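Local coordinates for protein LYND (PDB 4V1T) that probably acts as an ATP-dependent YcaO cyclodehydratase, converting cysteine residues of cyanobactin precursor peptides into thiazoline heterocycles, at residues L207-R212 with E426-I431. Sequence-based numbering, arbitrary orientation.
Sequences LAHRLR and ERYSGI. With ADP (adenosine-5'-diphosphate), chain L.
The hydroxyl of Y428 meets the imidazole of H209 at its edge, close to the ring plane, with OH 3.5 Å from H209 CE1. H209 ND1 stands farther from the same OH, at 3.8 Å, too long for a hydrogen bond, and the approach is a van der Waals one. The H209 side chain leaves with CG anti to the backbone N (chi1 -170°), which swings the ring toward Y428. Long side chains bridge backbones that stay far apart, R210 CA and Y428 CA being 10.8 Å from each other.

R210, its chain bent at chi2 (-70°), reaches the same hydroxyl obliquely and crosses the Y428 side chain at about a right angle. R210 NE lies 4.1 Å from Y428 OH, and the guanidinium plane is turned 69° from the phenol ring, which rules out a parallel stack. NH2 forms a salt bridge with D724 and NH1 donates to T363 O, which hold the guanidinium; R210 NE and H209 ND1 are buried here without a polar partner in the model. Q433 touches both H209 and Y428.

On the ligand side, E426 OE1 accepts a hydrogen bond of 2.6 Å from O3' of the ADP ribose. Helix 413-429 thus carries a nucleotide-binding residue two positions before the tyrosine that abuts helix 204-213, whose first turn holds C206 of the Cys4 zinc site: a small, buried interface between the zinc-bound helix and the ADP-binding helix of the YcaO domain.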
loop_
_atom_site.group_PDB
_atom_site.type_symbol
_atom_site.label_atom_id
_atom_site.label_comp_id
_atom_site.label_asym_id
_atom_site.label_seq_id
_atom_site.Cartn_x
_atom_site.Cartn_y
_atom_site.Cartn_z
ATOM N N LEU B 207 24.727 2.781 5.947
ATOM C CA LEU B 207 23.896 3.722 5.205
ATOM C C LEU B 207 24.621 4.212 3.945
ATOM O O LEU B 207 24.055 4.232 2.845
ATOM C CB LEU B 207 23.525 4.901 6.110
ATOM C CG LEU B 207 22.818 6.095 5.479
ATOM C CD1 LEU B 207 21.435 5.714 4.993
ATOM C CD2 LEU B 207 22.734 7.238 6.466
ATOM N N ALA B 208 25.880 4.593 4.099
ATOM C CA ALA B 208 26.650 5.134 2.987
ATOM C C ALA B 208 26.665 4.168 1.800
ATOM O O ALA B 208 26.556 4.585 0.652
ATOM C CB ALA B 208 28.062 5.449 3.438
ATOM N N HIS B 209 26.778 2.877 2.089
ATOM C CA HIS B 209 26.834 1.849 1.056
ATOM C C HIS B 209 25.552 1.849 0.214
ATOM O O HIS B 209 25.582 1.561 -0.968
ATOM C CB HIS B 209 27.055 0.475 1.692
ATOM C CG HIS B 209 27.370 -0.610 0.714
ATOM N ND1 HIS B 209 26.406 -1.433 0.173
ATOM C CD2 HIS B 209 28.554 -1.026 0.194
ATOM C CE1 HIS B 209 26.979 -2.301 -0.643
ATOM N NE2 HIS B 209 28.283 -2.075 -0.647
ATOM N N ARG B 210 24.424 2.170 0.832
ATOM C CA ARG B 210 23.172 2.275 0.096
ATOM C C ARG B 210 23.080 3.622 -0.626
ATOM O O ARG B 210 22.662 3.689 -1.783
ATOM C CB ARG B 210 21.976 2.103 1.043
ATOM C CG ARG B 210 21.865 0.734 1.712
ATOM C CD ARG B 210 21.483 -0.347 0.710
ATOM N NE ARG B 210 21.605 -1.682 1.288
ATOM C CZ ARG B 210 20.622 -2.341 1.891
ATOM N NH1 ARG B 210 19.415 -1.809 2.011
ATOM N NH2 ARG B 210 20.854 -3.549 2.386
ATOM N N LEU B 211 23.466 4.687 0.064
ATOM C CA LEU B 211 23.391 6.040 -0.491
ATOM C C LEU B 211 24.214 6.202 -1.760
ATOM O O LEU B 211 23.697 6.680 -2.769
ATOM C CB LEU B 211 23.865 7.073 0.537
ATOM C CG LEU B 211 22.928 7.410 1.686
ATOM C CD1 LEU B 211 23.582 8.397 2.644
ATOM C CD2 LEU B 211 21.611 7.968 1.173
ATOM N N ARG B 212 25.487 5.815 -1.697
ATOM C CA ARG B 212 26.390 5.868 -2.857
ATOM C C ARG B 212 25.743 5.217 -4.078
ATOM O O ARG B 212 25.783 5.749 -5.179
ATOM C CB ARG B 212 27.725 5.179 -2.530
ATOM C CG ARG B 212 28.794 6.111 -1.976
ATOM C CD ARG B 212 29.737 5.397 -1.019
ATOM N NE ARG B 212 30.417 6.349 -0.148
ATOM C CZ ARG B 212 30.944 6.053 1.037
ATOM N NH1 ARG B 212 30.893 4.811 1.524
ATOM N NH2 ARG B 212 31.520 7.010 1.750
ATOM N N GLU B 426 17.349 -9.019 -7.379
ATOM C CA GLU B 426 18.177 -9.955 -8.109
ATOM C C GLU B 426 19.332 -9.216 -8.787
ATOM O O GLU B 426 20.481 -9.628 -8.688
ATOM C CB GLU B 426 17.337 -10.701 -9.157
ATOM C CG GLU B 426 18.136 -11.621 -10.094
ATOM C CD GLU B 426 17.547 -11.680 -11.498
ATOM O OE1 GLU B 426 16.319 -11.857 -11.629
ATOM O OE2 GLU B 426 18.314 -11.539 -12.476
ATOM N N ARG B 427 19.013 -8.129 -9.478
ATOM C CA ARG B 427 20.019 -7.373 -10.197
ATOM C C ARG B 427 21.018 -6.731 -9.248
ATOM O O ARG B 427 22.212 -6.707 -9.528
ATOM C CB ARG B 427 19.368 -6.308 -11.079
ATOM C CG ARG B 427 18.439 -6.869 -12.150
ATOM C CD ARG B 427 19.181 -7.516 -13.310
ATOM N NE ARG B 427 18.268 -8.287 -14.159
ATOM C CZ ARG B 427 17.397 -7.749 -15.016
ATOM N NH1 ARG B 427 17.306 -6.426 -15.152
ATOM N NH2 ARG B 427 16.607 -8.535 -15.741
ATOM N N TYR B 428 20.547 -6.231 -8.114
ATOM C CA TYR B 428 21.442 -5.623 -7.132
ATOM C C TYR B 428 22.419 -6.642 -6.542
ATOM O O TYR B 428 23.612 -6.379 -6.433
ATOM C CB TYR B 428 20.647 -4.953 -6.009
ATOM C CG TYR B 428 21.495 -4.620 -4.792
ATOM C CD1 TYR B 428 22.198 -3.428 -4.716
ATOM C CD2 TYR B 428 21.601 -5.512 -3.729
ATOM C CE1 TYR B 428 22.981 -3.128 -3.617
ATOM C CE2 TYR B 428 22.384 -5.224 -2.620
ATOM C CZ TYR B 428 23.068 -4.029 -2.566
ATOM O OH TYR B 428 23.841 -3.742 -1.466
ATOM N N SER B 429 21.898 -7.805 -6.176
ATOM C CA SER B 429 22.667 -8.818 -5.465
ATOM C C SER B 429 23.796 -9.392 -6.301
ATOM O O SER B 429 24.723 -9.981 -5.768
ATOM C CB SER B 429 21.739 -9.950 -5.009
ATOM O OG SER B 429 20.798 -9.479 -4.052
ATOM N N GLY B 430 23.710 -9.217 -7.612
ATOM C CA GLY B 430 24.719 -9.728 -8.520
ATOM C C GLY B 430 25.899 -8.794 -8.721
ATOM O O GLY B 430 26.890 -9.172 -9.346
ATOM N N ILE B 431 25.797 -7.575 -8.200
ATOM C CA ILE B 431 26.824 -6.571 -8.412
ATOM C C ILE B 431 28.038 -6.809 -7.527
ATOM O O ILE B 431 27.914 -7.131 -6.349
ATOM C CB ILE B 431 26.286 -5.158 -8.166
ATOM C CG1 ILE B 431 25.143 -4.849 -9.140
ATOM C CG2 ILE B 431 27.401 -4.122 -8.337
ATOM C CD1 ILE B 431 24.314 -3.636 -8.753
HETATM P PB ADP L . 12.385 -12.969 -15.908
HETATM O O1B ADP L . 13.722 -13.635 -15.701
HETATM O O2B ADP L . 11.723 -13.325 -17.207
HETATM O O3B ADP L . 12.422 -11.500 -15.612
HETATM P PA ADP L . 10.283 -13.007 -13.899
HETATM O O1A ADP L . 9.192 -14.029 -13.708
HETATM O O2A ADP L . 9.920 -11.636 -14.437
HETATM O O3A ADP L . 11.470 -13.676 -14.774
HETATM O "O5'" ADP L . 11.012 -12.814 -12.490
HETATM C "C5'" ADP L . 11.931 -11.760 -12.277
HETATM C "C4'" ADP L . 12.785 -12.120 -11.073
HETATM O "O4'" ADP L . 12.001 -12.087 -9.882
HETATM C "C3'" ADP L . 13.334 -13.531 -11.175
HETATM O "O3'" ADP L . 14.644 -13.537 -10.621
HETATM C "C2'" ADP L . 12.431 -14.385 -10.318
HETATM O "O2'" ADP L . 13.133 -15.450 -9.672
HETATM C "C1'" ADP L . 11.920 -13.389 -9.296
HETATM N N9 ADP L . 10.531 -13.706 -8.891
HETATM C C8 ADP L . 9.433 -13.674 -9.676
HETATM N N7 ADP L . 8.329 -14.009 -8.964
HETATM C C5 ADP L . 8.721 -14.255 -7.706
HETATM C C6 ADP L . 8.058 -14.659 -6.450
HETATM N N6 ADP L . 6.721 -14.859 -6.442
HETATM N N1 ADP L . 8.822 -14.818 -5.348
HETATM C C2 ADP L . 10.152 -14.615 -5.369
HETATM N N3 ADP L . 10.820 -14.245 -6.482
HETATM C C4 ADP L . 10.174 -14.057 -7.658
#